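Local coordinates for putative polysaccharide biosynthesis protein with aminopeptidase-like domain (PDB 3K9T) that binds one zinc ion per subunit and probably takes part in making modified polysaccharides, with no peptidase activity expected despite its aminopeptidase-like region, at residues L94-Y99 against W137-T142; T108-K113 against L149-Y154; G121-I126 against T142-D147; I126-S131 against G323-A328. All blocks are in the same frame, centred on the assembly; numbering follows the deposited sequence.

Interaction 1: L94-Y99 against W137-T142; sequences LHVMSY and WGFSLT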
loop_
_atom_site.group_PDB
_atom_site.type_symbol
_atom_site.label_atom_id
_atom_site.label_comp_id
_atom_site.label_asym_id
_atom_site.label_seq_id
_atom_site.Cartn_x
_atom_site.Cartn_y
_atom_site.Cartn_z
ATOM N N LEU A 94 -11.794 -28.140 37.640
ATOM C CA LEU A 94 -10.550 -28.146 36.878
ATOM C C LEU A 94 -9.569 -29.217 37.422
ATOM O O LEU A 94 -8.636 -29.614 36.712
ATOM C CB LEU A 94 -9.918 -26.751 36.831
ATOM C CG LEU A 94 -10.655 -25.581 36.143
ATOM C CD1 LEU A 94 -9.704 -24.358 36.048
ATOM C CD2 LEU A 94 -11.202 -25.935 34.745
ATOM N N HIS A 95 -9.814 -29.699 38.652
ATOM C CA HIS A 95 -9.050 -30.805 39.252
ATOM C C HIS A 95 -9.107 -32.138 38.472
ATOM O O HIS A 95 -8.264 -32.991 38.714
ATOM C CB HIS A 95 -9.478 -31.099 40.699
ATOM C CG HIS A 95 -9.034 -30.076 41.691
ATOM N ND1 HIS A 95 -7.717 -29.708 41.839
ATOM C CD2 HIS A 95 -9.728 -29.356 42.605
ATOM C CE1 HIS A 95 -7.621 -28.781 42.778
ATOM N NE2 HIS A 95 -8.824 -28.561 43.276
ATOM N N VAL A 96 -10.085 -32.338 37.585
ATOM C CA VAL A 96 -10.175 -33.569 36.797
ATOM C C VAL A 96 -9.980 -33.255 35.322
ATOM O O VAL A 96 -10.545 -32.292 34.805
ATOM C CB VAL A 96 -11.538 -34.309 36.962
ATOM C CG1 VAL A 96 -11.616 -35.517 36.019
ATOM C CG2 VAL A 96 -11.710 -34.780 38.374
HETATM N N MSE A 97 -9.167 -34.084 34.666
HETATM C CA MSE A 97 -8.924 -33.991 33.236
HETATM C C MSE A 97 -10.222 -34.388 32.508
HETATM O O MSE A 97 -10.783 -35.461 32.746
HETATM C CB MSE A 97 -7.756 -34.895 32.862
HETATM C CG MSE A 97 -7.396 -34.925 31.370
HETATM SE SE MSE A 97 -6.167 -36.393 31.009
HETATM C CE MSE A 97 -4.571 -35.578 31.792
ATOM N N SER A 98 -10.709 -33.502 31.642
ATOM C CA SER A 98 -11.998 -33.703 31.002
ATOM C C SER A 98 -11.926 -34.970 30.169
ATOM O O SER A 98 -10.948 -35.191 29.474
ATOM C CB SER A 98 -12.376 -32.502 30.133
ATOM O OG SER A 98 -13.755 -32.504 29.802
ATOM N N TYR A 99 -12.986 -35.766 30.248
ATOM C CA TYR A 99 -13.106 -37.066 29.597
ATOM C C TYR A 99 -12.330 -38.162 30.332
ATOM O O TYR A 99 -12.095 -39.227 29.757
ATOM C CB TYR A 99 -12.800 -37.018 28.074
ATOM C CG TYR A 99 -14.045 -36.881 27.205
ATOM C CD1 TYR A 99 -14.903 -35.786 27.349
ATOM C CD2 TYR A 99 -14.377 -37.839 26.255
ATOM C CE1 TYR A 99 -16.043 -35.640 26.562
ATOM C CE2 TYR A 99 -15.557 -37.707 25.465
ATOM C CZ TYR A 99 -16.383 -36.609 25.631
ATOM O OH TYR A 99 -17.524 -36.437 24.859
ATOM N N TRP A 137 -6.795 -40.556 32.033
ATOM C CA TRP A 137 -7.320 -39.929 33.239
ATOM C C TRP A 137 -6.269 -39.078 33.963
ATOM O O TRP A 137 -5.090 -39.396 33.981
ATOM C CB TRP A 137 -7.965 -40.950 34.203
ATOM C CG TRP A 137 -7.038 -41.912 34.876
ATOM C CD1 TRP A 137 -6.649 -43.115 34.399
ATOM C CD2 TRP A 137 -6.404 -41.761 36.156
ATOM N NE1 TRP A 137 -5.796 -43.720 35.283
ATOM C CE2 TRP A 137 -5.636 -42.916 36.377
ATOM C CE3 TRP A 137 -6.404 -40.763 37.129
ATOM C CZ2 TRP A 137 -4.872 -43.109 37.535
ATOM C CZ3 TRP A 137 -5.641 -40.960 38.300
ATOM C CH2 TRP A 137 -4.888 -42.124 38.484
ATOM N N GLY A 138 -6.698 -37.985 34.568
ATOM C CA GLY A 138 -5.758 -37.138 35.274
ATOM C C GLY A 138 -6.366 -36.260 36.342
ATOM O O GLY A 138 -7.569 -36.010 36.349
ATOM N N PHE A 139 -5.522 -35.824 37.266
ATOM C CA PHE A 139 -5.901 -34.843 38.252
ATOM C C PHE A 139 -4.967 -33.643 38.110
ATOM O O PHE A 139 -3.733 -33.812 37.925
ATOM C CB PHE A 139 -5.779 -35.383 39.676
ATOM C CG PHE A 139 -6.886 -36.296 40.090
ATOM C CD1 PHE A 139 -8.047 -35.789 40.667
ATOM C CD2 PHE A 139 -6.791 -37.664 39.875
ATOM C CE1 PHE A 139 -9.084 -36.628 41.048
ATOM C CE2 PHE A 139 -7.821 -38.517 40.257
ATOM C CZ PHE A 139 -8.969 -38.000 40.843
ATOM N N SER A 140 -5.546 -32.441 38.216
ATOM C CA SER A 140 -4.774 -31.219 38.272
ATOM C C SER A 140 -4.763 -30.663 39.697
ATOM O O SER A 140 -5.734 -30.804 40.424
ATOM C CB SER A 140 -5.389 -30.206 37.336
ATOM O OG SER A 140 -5.058 -30.495 36.005
ATOM N N LEU A 141 -3.661 -30.035 40.097
ATOM C CA LEU A 141 -3.574 -29.367 41.417
ATOM C C LEU A 141 -2.508 -28.279 41.410
ATOM O O LEU A 141 -1.697 -28.195 40.468
ATOM C CB LEU A 141 -3.267 -30.352 42.542
ATOM C CG LEU A 141 -1.911 -31.045 42.557
ATOM C CD1 LEU A 141 -1.722 -31.674 43.916
ATOM C CD2 LEU A 141 -1.784 -32.069 41.412
ATOM N N THR A 142 -2.501 -27.433 42.445
ATOM C CA THR A 142 -1.486 -26.399 42.467
ATOM C C THR A 142 -0.174 -27.062 42.813
ATOM O O THR A 142 -0.144 -28.094 43.512
ATOM C CB THR A 142 -1.767 -25.215 43.438
ATOM O OG1 THR A 142 -1.625 -25.624 44.824
ATOM C CG2 THR A 142 -3.150 -24.560 43.114
#
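Val96 and Phe139 form a single backbone bridge, and the two chains run in opposite directions beside it. In this way the loop 94-99 is laid along strand 139-140 of the insert. The same short strand pairs in parallel with strand 116-117.

The backbone bonds come first. Ser140 N donates to His95 O at 2.8 Å, and Met97 N donates to Gly138 O at 3.0 Å. His95 O also receives a CA-H...O contact from Phe139 CA at 3.0 Å, so one hydrogen bond and one weaker CA-H...O contact meet on this oxygen.

One side chain joins this polar set. The His95 ring turns its edge to the strand, and ND1 donates to Ser140 O at 2.7 Å. The bond is almost straight (176°), and the acceptor lies in the ring plane. This fixes the tilt of the imidazole and places the proton on ND1.

The apolar contacts flank the bonds. Val96 and Phe139 point the same way, side by side, with CG2 of Val96 4.2 Å from CE1 of Phe139. Both also touch strand 70-79. Met97, a selenomethionine, extends with CG anti to N and then bends at chi3 (-75°). SE thus comes 3.9 Å from Gly138 N, and the methyl CE rests 4.0 Å from Gly138 CA.

Interaction 2: T108-K113 against L149-Y154; sequences TLDELK and LCDDDY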
loop_
_atom_site.group_PDB
_atom_site.type_symbol
_atom_site.label_atom_id
_atom_site.label_comp_id
_atom_site.label_asym_id
_atom_site.label_seq_id
_atom_site.Cartn_x
_atom_site.Cartn_y
_atom_site.Cartn_z
ATOM N N THR A 108 0.341 -45.518 45.682
ATOM C CA THR A 108 1.325 -44.778 46.437
ATOM C C THR A 108 1.586 -43.468 45.681
ATOM O O THR A 108 1.229 -43.351 44.501
ATOM C CB THR A 108 2.622 -45.583 46.624
ATOM O OG1 THR A 108 3.418 -45.503 45.439
ATOM C CG2 THR A 108 2.311 -47.060 46.976
ATOM N N LEU A 109 2.197 -42.490 46.356
ATOM C CA LEU A 109 2.466 -41.185 45.735
ATOM C C LEU A 109 3.208 -41.340 44.411
ATOM O O LEU A 109 2.840 -40.694 43.405
ATOM C CB LEU A 109 3.242 -40.235 46.670
ATOM C CG LEU A 109 3.394 -38.765 46.194
ATOM C CD1 LEU A 109 2.058 -38.086 45.984
ATOM C CD2 LEU A 109 4.218 -37.918 47.146
ATOM N N ASP A 110 4.226 -42.208 44.405
ATOM C CA ASP A 110 5.036 -42.429 43.206
ATOM C C ASP A 110 4.262 -43.023 42.027
ATOM O O ASP A 110 4.615 -42.767 40.868
ATOM C CB ASP A 110 6.222 -43.312 43.534
ATOM C CG ASP A 110 7.147 -42.672 44.532
ATOM O OD1 ASP A 110 7.456 -41.468 44.370
ATOM O OD2 ASP A 110 7.555 -43.373 45.485
ATOM N N GLU A 111 3.217 -43.806 42.313
ATOM C CA GLU A 111 2.403 -44.399 41.239
ATOM C C GLU A 111 1.370 -43.367 40.770
ATOM O O GLU A 111 1.010 -43.362 39.603
ATOM C CB GLU A 111 1.712 -45.728 41.650
ATOM C CG GLU A 111 2.206 -46.362 42.932
ATOM C CD GLU A 111 1.700 -47.790 43.172
ATOM O OE1 GLU A 111 2.253 -48.742 42.568
ATOM O OE2 GLU A 111 0.788 -47.968 44.014
ATOM N N LEU A 112 0.909 -42.507 41.683
ATOM C CA LEU A 112 -0.048 -41.442 41.356
ATOM C C LEU A 112 0.589 -40.302 40.540
ATOM O O LEU A 112 -0.008 -39.819 39.558
ATOM C CB LEU A 112 -0.672 -40.859 42.636
ATOM C CG LEU A 112 -1.898 -39.929 42.565
ATOM C CD1 LEU A 112 -3.075 -40.543 41.805
ATOM C CD2 LEU A 112 -2.331 -39.547 43.978
ATOM N N LYS A 113 1.810 -39.913 40.935
ATOM C CA LYS A 113 2.524 -38.747 40.364
ATOM C C LYS A 113 2.421 -38.586 38.838
ATOM O O LYS A 113 2.180 -37.480 38.352
ATOM C CB LYS A 113 3.994 -38.718 40.800
ATOM C CG LYS A 113 4.257 -38.140 42.204
ATOM C CD LYS A 113 5.772 -37.955 42.442
ATOM C CE LYS A 113 6.109 -37.586 43.896
ATOM N NZ LYS A 113 7.552 -37.226 44.091
ATOM N N LEU A 149 2.386 -32.687 49.445
ATOM C CA LEU A 149 1.877 -34.081 49.455
ATOM C C LEU A 149 2.899 -35.101 49.928
ATOM O O LEU A 149 4.067 -35.024 49.579
ATOM C CB LEU A 149 1.409 -34.537 48.077
ATOM C CG LEU A 149 0.063 -34.070 47.532
ATOM C CD1 LEU A 149 0.012 -34.539 46.107
ATOM C CD2 LEU A 149 -1.089 -34.632 48.346
ATOM N N CYS A 150 2.427 -36.093 50.680
ATOM C CA CYS A 150 3.294 -37.143 51.252
ATOM C C CYS A 150 3.416 -38.435 50.491
ATOM O O CYS A 150 2.574 -38.771 49.643
ATOM C CB CYS A 150 2.751 -37.562 52.598
ATOM S SG CYS A 150 3.049 -36.313 53.730
ATOM N N ASP A 151 4.485 -39.159 50.830
ATOM C CA ASP A 151 4.589 -40.561 50.491
ATOM C C ASP A 151 3.445 -41.167 51.290
ATOM O O ASP A 151 3.289 -40.865 52.476
ATOM C CB ASP A 151 5.936 -41.161 50.918
ATOM C CG ASP A 151 6.963 -41.168 49.795
ATOM O OD1 ASP A 151 7.011 -40.200 49.007
ATOM O OD2 ASP A 151 7.723 -42.159 49.700
ATOM N N ASP A 152 2.616 -41.980 50.646
ATOM C CA ASP A 152 1.410 -42.463 51.305
ATOM C C ASP A 152 0.674 -43.438 50.394
ATOM O O ASP A 152 1.096 -43.661 49.250
ATOM C CB ASP A 152 0.491 -41.259 51.632
ATOM C CG ASP A 152 -0.561 -41.575 52.669
ATOM O OD1 ASP A 152 -0.458 -42.624 53.303
ATOM O OD2 ASP A 152 -1.504 -40.788 52.857
ATOM N N ASP A 153 -0.386 -44.049 50.929
ATOM C CA ASP A 153 -1.334 -44.820 50.132
ATOM C C ASP A 153 -2.549 -43.931 50.004
ATOM O O ASP A 153 -3.147 -43.492 50.999
ATOM C CB ASP A 153 -1.709 -46.175 50.755
ATOM C CG ASP A 153 -0.676 -47.259 50.469
ATOM O OD1 ASP A 153 -0.338 -47.489 49.277
ATOM O OD2 ASP A 153 -0.210 -47.882 51.446
ATOM N N TYR A 154 -2.882 -43.643 48.754
ATOM C CA TYR A 154 -3.965 -42.750 48.444
ATOM C C TYR A 154 -5.092 -43.522 47.789
ATOM O O TYR A 154 -4.841 -44.371 46.953
ATOM C CB TYR A 154 -3.470 -41.646 47.499
ATOM C CG TYR A 154 -2.531 -40.637 48.129
ATOM C CD1 TYR A 154 -3.028 -39.588 48.902
ATOM C CD2 TYR A 154 -1.148 -40.719 47.939
ATOM C CE1 TYR A 154 -2.183 -38.655 49.483
ATOM C CE2 TYR A 154 -0.287 -39.779 48.508
ATOM C CZ TYR A 154 -0.813 -38.742 49.285
ATOM O OH TYR A 154 0.016 -37.799 49.871
#
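Leu109 and Tyr154 lie side by side and point the same way. CD1 of Leu109 meets CE2 of Tyr154 at 3.8 Å, and it approaches the ring obliquely. The same methyl touches CD1 of Leu149 at 4.1 Å. The other branch, CD2, turns to the backbone and presses on Cys150 O at 3.1 Å. Leu109 reaches this spot because CG is anti to N (chi1 -171°), which swings both methyls into the curve of 149-154. Leu112, one helix turn on, brings CD2 to Tyr154 CB.

Tyr154 is held at its far end. Its OH donates to Cys150 O at 2.7 Å, and that oxygen lies at the ring edge, in the ring plane. OD2 of Asp152 sits over one face, toward the rim, and is itself bonded to Ser81 N.

The contact lies at the end of the insert's antiparallel sheet. Edge strand 103-108 runs straight into helix 109-112, beside the start of strand 153-163. Thr108 is the N-cap. Its N donates to Glu111 OE2, on the anti lone pair, while its O takes the NH groups of Glu111 and Leu112. Leu109 N makes a weak bond to Asp152 O, 3.3 Å long and bent to 128°.

At the exposed rim, Asp110 and Asp151 bring OD2 atoms within 4.4 Å of each other. This probably costs some electrostatic energy.

Interaction 3: G121-I126 against T142-D147; sequences GNKDRI and TQNKFD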
loop_
_atom_site.group_PDB
_atom_site.type_symbol
_atom_site.label_atom_id
_atom_site.label_comp_id
_atom_site.label_asym_id
_atom_site.label_seq_id
_atom_site.Cartn_x
_atom_site.Cartn_y
_atom_site.Cartn_z
ATOM N N GLY A 121 5.632 -22.908 37.172
ATOM C CA GLY A 121 5.850 -21.483 37.048
ATOM C C GLY A 121 4.815 -20.593 37.724
ATOM O O GLY A 121 5.023 -19.384 37.834
ATOM N N ASN A 122 3.683 -21.164 38.138
ATOM C CA ASN A 122 2.600 -20.404 38.791
ATOM C C ASN A 122 2.054 -21.328 39.832
ATOM O O ASN A 122 1.027 -21.975 39.642
ATOM C CB ASN A 122 1.508 -19.996 37.803
ATOM C CG ASN A 122 1.996 -18.978 36.777
ATOM O OD1 ASN A 122 1.850 -17.767 36.960
ATOM N ND2 ASN A 122 2.597 -19.469 35.704
ATOM N N LYS A 123 2.767 -21.370 40.943
ATOM C CA LYS A 123 2.601 -22.416 41.938
ATOM C C LYS A 123 1.248 -22.487 42.622
ATOM O O LYS A 123 0.986 -23.384 43.409
ATOM C CB LYS A 123 3.743 -22.322 42.966
ATOM C CG LYS A 123 5.143 -22.547 42.351
ATOM C CD LYS A 123 6.131 -23.068 43.384
ATOM C CE LYS A 123 6.482 -21.993 44.381
ATOM N NZ LYS A 123 6.729 -22.541 45.734
ATOM N N ASP A 124 0.388 -21.555 42.262
ATOM C CA ASP A 124 -0.944 -21.414 42.811
ATOM C C ASP A 124 -2.074 -21.702 41.786
ATOM O O ASP A 124 -3.241 -21.473 42.084
ATOM C CB ASP A 124 -1.076 -19.975 43.290
ATOM C CG ASP A 124 -0.725 -18.913 42.158
ATOM O OD1 ASP A 124 0.166 -19.147 41.266
ATOM O OD2 ASP A 124 -1.342 -17.811 42.195
ATOM N N ARG A 125 -1.742 -22.184 40.591
ATOM C CA ARG A 125 -2.760 -22.387 39.562
ATOM C C ARG A 125 -3.067 -23.833 39.330
ATOM O O ARG A 125 -2.196 -24.676 39.432
ATOM C CB ARG A 125 -2.315 -21.736 38.245
ATOM C CG ARG A 125 -2.256 -20.206 38.360
ATOM C CD ARG A 125 -1.910 -19.556 37.083
ATOM N NE ARG A 125 -1.706 -18.109 37.224
ATOM C CZ ARG A 125 -1.269 -17.324 36.238
ATOM N NH1 ARG A 125 -1.008 -17.847 35.051
ATOM N NH2 ARG A 125 -1.092 -16.016 36.428
ATOM N N ILE A 126 -4.333 -24.124 39.036
ATOM C CA ILE A 126 -4.740 -25.472 38.664
ATOM C C ILE A 126 -4.780 -25.501 37.133
ATOM O O ILE A 126 -5.447 -24.701 36.502
ATOM C CB ILE A 126 -6.097 -25.864 39.269
ATOM C CG1 ILE A 126 -6.080 -25.688 40.797
ATOM C CG2 ILE A 126 -6.453 -27.328 38.893
ATOM C CD1 ILE A 126 -7.495 -25.694 41.461
ATOM N N THR A 142 -2.501 -27.433 42.445
ATOM C CA THR A 142 -1.486 -26.399 42.467
ATOM C C THR A 142 -0.174 -27.062 42.813
ATOM O O THR A 142 -0.144 -28.094 43.512
ATOM C CB THR A 142 -1.767 -25.215 43.438
ATOM O OG1 THR A 142 -1.625 -25.624 44.824
ATOM C CG2 THR A 142 -3.150 -24.560 43.114
ATOM N N GLN A 143 0.895 -26.498 42.266
ATOM C CA GLN A 143 2.231 -26.919 42.625
ATOM C C GLN A 143 2.404 -26.816 44.135
ATOM O O GLN A 143 2.950 -27.713 44.735
ATOM C CB GLN A 143 3.281 -26.030 41.935
ATOM C CG GLN A 143 4.724 -26.478 42.132
ATOM C CD GLN A 143 4.973 -27.828 41.502
ATOM O OE1 GLN A 143 4.689 -28.052 40.302
ATOM N NE2 GLN A 143 5.487 -28.749 42.309
ATOM N N ASN A 144 1.926 -25.734 44.750
ATOM C CA ASN A 144 2.120 -25.540 46.186
ATOM C C ASN A 144 1.493 -26.693 46.978
ATOM O O ASN A 144 2.091 -27.175 47.963
ATOM C CB ASN A 144 1.586 -24.179 46.676
ATOM C CG ASN A 144 2.454 -22.995 46.239
ATOM O OD1 ASN A 144 3.676 -23.128 46.063
ATOM N ND2 ASN A 144 1.823 -21.814 46.073
ATOM N N LYS A 145 0.312 -27.139 46.541
ATOM C CA LYS A 145 -0.401 -28.243 47.205
ATOM C C LYS A 145 0.279 -29.566 46.887
ATOM O O LYS A 145 0.361 -30.442 47.742
ATOM C CB LYS A 145 -1.889 -28.284 46.818
ATOM C CG LYS A 145 -2.597 -29.605 47.166
ATOM N N PHE A 146 0.754 -29.715 45.656
ATOM C CA PHE A 146 1.560 -30.872 45.283
ATOM C C PHE A 146 2.775 -31.004 46.190
ATOM O O PHE A 146 3.036 -32.067 46.725
ATOM C CB PHE A 146 2.049 -30.747 43.847
ATOM C CG PHE A 146 2.829 -31.925 43.379
ATOM C CD1 PHE A 146 4.196 -32.005 43.612
ATOM C CD2 PHE A 146 2.200 -32.964 42.706
ATOM C CE1 PHE A 146 4.921 -33.098 43.179
ATOM C CE2 PHE A 146 2.922 -34.065 42.272
ATOM C CZ PHE A 146 4.284 -34.133 42.509
ATOM N N ASP A 147 3.508 -29.909 46.374
ATOM C CA ASP A 147 4.733 -29.901 47.181
ATOM C C ASP A 147 4.511 -30.299 48.639
ATOM O O ASP A 147 5.453 -30.709 49.310
ATOM C CB ASP A 147 5.382 -28.514 47.163
ATOM C CG ASP A 147 5.883 -28.095 45.785
ATOM O OD1 ASP A 147 6.164 -28.978 44.933
ATOM O OD2 ASP A 147 5.998 -26.860 45.574
HETATM O O HOH W 1 0.646 -24.930 39.907
#
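Lys123 leaves its backbone with CG opposite the carbonyl carbon (chi1 -62°), then folds at chi3 (-71°), and this brings NZ back over Asn144. NZ donates to Asn144 OD1 at 3.1 Å, nearly along the C=O axis. The lysine chain crosses the Asn144 side chain at about a right angle, with CB only 3.2 Å from the same OD1. At its other end Lys123 accepts: Asn144 N donates to Lys123 O at 2.9 Å. Lys123 therefore grips Asn144 twice, once with its backbone and once with its ammonium group. Asp147 OD2 is 4.4 Å from NZ, beyond a salt bridge, but it may still steady the charge.

Thr142 is the N-cap of helix 143-147. Its OG1 accepts from Lys145 N at 3.0 Å. With OG1 so used, its methyl CG2 faces the turn and lies 3.3 Å from Asp124 O. A water accepts from Gln143 N at 2.8 Å and also bonds Arg125 O. The first three helical NH groups thus end on a water, a turn carbonyl and a threonine hydroxyl. Gln143 folds along the helix: NE2 donates to Asp147 OD1, while OE1 meets Thr118.

Lys123 and Asp124 are the central residues of a type I turn from Asn122 to Arg125. Arg125 reaches away to a salt bridge with Asp322. The turn belongs to the loop between strands 116-117 and 139-140, and it covers the N-terminal end of the helix that follows strand 139-140.

Interaction 4: I126-S131 against G323-A328; sequences IPYLTS and GYHTSA. With ZN (zinc ion), chain B.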
loop_
_atom_site.group_PDB
_atom_site.type_symbol
_atom_site.label_atom_id
_atom_site.label_comp_id
_atom_site.label_asym_id
_atom_site.label_seq_id
_atom_site.Cartn_x
_atom_site.Cartn_y
_atom_site.Cartn_z
ATOM N N ILE A 126 -4.333 -24.124 39.036
ATOM C CA ILE A 126 -4.740 -25.472 38.664
ATOM C C ILE A 126 -4.780 -25.501 37.133
ATOM O O ILE A 126 -5.447 -24.701 36.502
ATOM C CB ILE A 126 -6.097 -25.864 39.269
ATOM C CG1 ILE A 126 -6.080 -25.688 40.797
ATOM C CG2 ILE A 126 -6.453 -27.328 38.893
ATOM C CD1 ILE A 126 -7.495 -25.694 41.461
ATOM N N PRO A 127 -4.022 -26.399 36.520
ATOM C CA PRO A 127 -4.141 -26.441 35.077
ATOM C C PRO A 127 -5.413 -27.158 34.595
ATOM O O PRO A 127 -5.839 -28.127 35.212
ATOM C CB PRO A 127 -2.888 -27.207 34.639
ATOM C CG PRO A 127 -2.481 -28.018 35.809
ATOM C CD PRO A 127 -3.010 -27.330 37.041
ATOM N N TYR A 128 -5.987 -26.655 33.503
ATOM C CA TYR A 128 -7.108 -27.292 32.797
ATOM C C TYR A 128 -6.595 -28.227 31.711
ATOM O O TYR A 128 -5.892 -27.813 30.809
ATOM C CB TYR A 128 -8.034 -26.221 32.191
ATOM C CG TYR A 128 -9.080 -26.710 31.203
ATOM C CD1 TYR A 128 -10.032 -27.671 31.552
ATOM C CD2 TYR A 128 -9.133 -26.168 29.938
ATOM C CE1 TYR A 128 -10.984 -28.110 30.625
ATOM C CE2 TYR A 128 -10.078 -26.588 29.001
ATOM C CZ TYR A 128 -10.988 -27.562 29.342
ATOM O OH TYR A 128 -11.913 -27.893 28.385
ATOM N N LEU A 129 -6.933 -29.501 31.818
ATOM C CA LEU A 129 -6.525 -30.495 30.823
ATOM C C LEU A 129 -7.742 -31.295 30.347
ATOM O O LEU A 129 -8.738 -31.436 31.063
ATOM C CB LEU A 129 -5.436 -31.434 31.385
ATOM C CG LEU A 129 -4.100 -30.781 31.762
ATOM C CD1 LEU A 129 -3.277 -31.647 32.685
ATOM C CD2 LEU A 129 -3.347 -30.472 30.511
ATOM N N THR A 130 -7.640 -31.789 29.123
ATOM C CA THR A 130 -8.677 -32.597 28.499
ATOM C C THR A 130 -8.042 -33.817 27.818
ATOM O O THR A 130 -6.850 -33.828 27.524
ATOM C CB THR A 130 -9.457 -31.823 27.398
ATOM O OG1 THR A 130 -8.615 -31.646 26.258
ATOM C CG2 THR A 130 -9.970 -30.474 27.897
ATOM N N SER A 131 -8.844 -34.839 27.556
ATOM C CA SER A 131 -8.370 -36.000 26.819
ATOM C C SER A 131 -9.539 -36.578 26.073
ATOM O O SER A 131 -10.002 -37.656 26.371
ATOM C CB SER A 131 -7.764 -37.051 27.751
ATOM O OG SER A 131 -7.238 -38.124 26.979
ATOM N N GLY A 323 -2.912 -16.853 32.485
ATOM C CA GLY A 323 -3.880 -17.509 33.327
ATOM C C GLY A 323 -4.914 -18.286 32.565
ATOM O O GLY A 323 -5.705 -19.005 33.157
ATOM N N TYR A 324 -4.904 -18.181 31.247
ATOM C CA TYR A 324 -5.882 -18.919 30.463
ATOM C C TYR A 324 -5.604 -20.424 30.630
ATOM O O TYR A 324 -4.484 -20.835 30.930
ATOM C CB TYR A 324 -5.901 -18.445 29.005
ATOM C CG TYR A 324 -5.334 -19.375 28.007
ATOM C CD1 TYR A 324 -3.983 -19.617 27.967
ATOM C CD2 TYR A 324 -6.166 -19.987 27.047
ATOM C CE1 TYR A 324 -3.452 -20.488 27.045
ATOM C CE2 TYR A 324 -5.645 -20.851 26.105
ATOM C CZ TYR A 324 -4.272 -21.090 26.121
ATOM O OH TYR A 324 -3.676 -21.933 25.212
ATOM N N HIS A 325 -6.659 -21.212 30.524
ATOM C CA HIS A 325 -6.630 -22.650 30.782
ATOM C C HIS A 325 -6.124 -22.989 32.181
ATOM O O HIS A 325 -5.538 -24.017 32.410
ATOM C CB HIS A 325 -5.886 -23.380 29.647
ATOM C CG HIS A 325 -6.701 -23.497 28.398
ATOM N ND1 HIS A 325 -6.350 -24.307 27.348
ATOM C CD2 HIS A 325 -7.881 -22.925 28.048
ATOM C CE1 HIS A 325 -7.260 -24.211 26.397
ATOM N NE2 HIS A 325 -8.198 -23.379 26.800
ATOM N N THR A 326 -6.369 -22.101 33.127
ATOM C CA THR A 326 -6.073 -22.364 34.517
ATOM C C THR A 326 -7.160 -21.753 35.409
ATOM O O THR A 326 -8.005 -20.971 34.947
ATOM C CB THR A 326 -4.723 -21.760 34.954
ATOM O OG1 THR A 326 -4.916 -20.381 35.289
ATOM C CG2 THR A 326 -3.619 -21.923 33.866
ATOM N N SER A 327 -7.113 -22.113 36.695
ATOM C CA SER A 327 -8.045 -21.640 37.697
ATOM C C SER A 327 -7.949 -20.133 37.953
ATOM O O SER A 327 -8.760 -19.572 38.662
ATOM C CB SER A 327 -7.806 -22.405 38.998
ATOM O OG SER A 327 -6.446 -22.299 39.431
ATOM N N ALA A 328 -6.938 -19.481 37.391
ATOM C CA ALA A 328 -6.767 -18.033 37.487
ATOM C C ALA A 328 -7.874 -17.324 36.673
ATOM O O ALA A 328 -8.270 -16.207 36.987
ATOM C CB ALA A 328 -5.368 -17.651 36.986
HETATM ZN ZN ZN B . -9.906 -22.733 25.857
#
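Ile126 and Ser327, Pro127 and Thr326, and Tyr128 and His325 lie opposite one another along two antiparallel loop backbones, with a single bridge at Pro127 and Thr326. Tyr128 N donates to His325 O at 2.9 Å. Ser327 N donates to Ile126 O at 3.1 Å.

Ser327 also answers with its side chain. OG takes the position between N and the carbonyl carbon (chi1 55°), where it accepts from Ile126 N at 2.8 Å. Ile126 is therefore held at both its N and its O by one residue.

The His325 ring lies between two tyrosines. CE2 of Tyr324 sits over the centre of one face, 3.5 Å above the ring plane. On the opposite face Tyr128 makes a T-shaped stack: it points its CD2 edge at the imidazole, with the planes at 84° and the centroids 5.3 Å apart. The two neighbours limit how the imidazole can tilt. Its NE2 binds the zinc ion at 2.1 Å.

The loop is shaped from within. Gly323 to Thr326 is a type II turn, and His325 has left-handed backbone angles. Thr326 OG1 donates to Gly323 O at 2.7 Å and accepts from Ala328 N, an ST turn.

The zinc is also bound by His190 and Asp196. This is the metal site of the aminopeptidase-like region, and Tyr128 of the insert forms part of its wall, touching His190 as well.

How the interactions relate
Following the chain, 94-99 pairs with 137-142 and closes interaction 1; 108-113 pairs with 149-154 and closes interaction 2; the two loops cross. Interaction 3 closes a shorter loop, 121-126 to 142-147, which lies wholly within that of interaction 2 but crosses interaction 1. Interaction 4 starts at 126-131 and ends far along at 323-328, crossing the other three. Interactions 1 and 3 share Thr142; interactions 3 and 4 share Ile126. Leu141 touches Leu149 between interactions 1 and 2, and Ser140 OG meets Pro127 O between interactions 1 and 4. Together they link the insert's outer sheet, through its inner loops, to the zinc site.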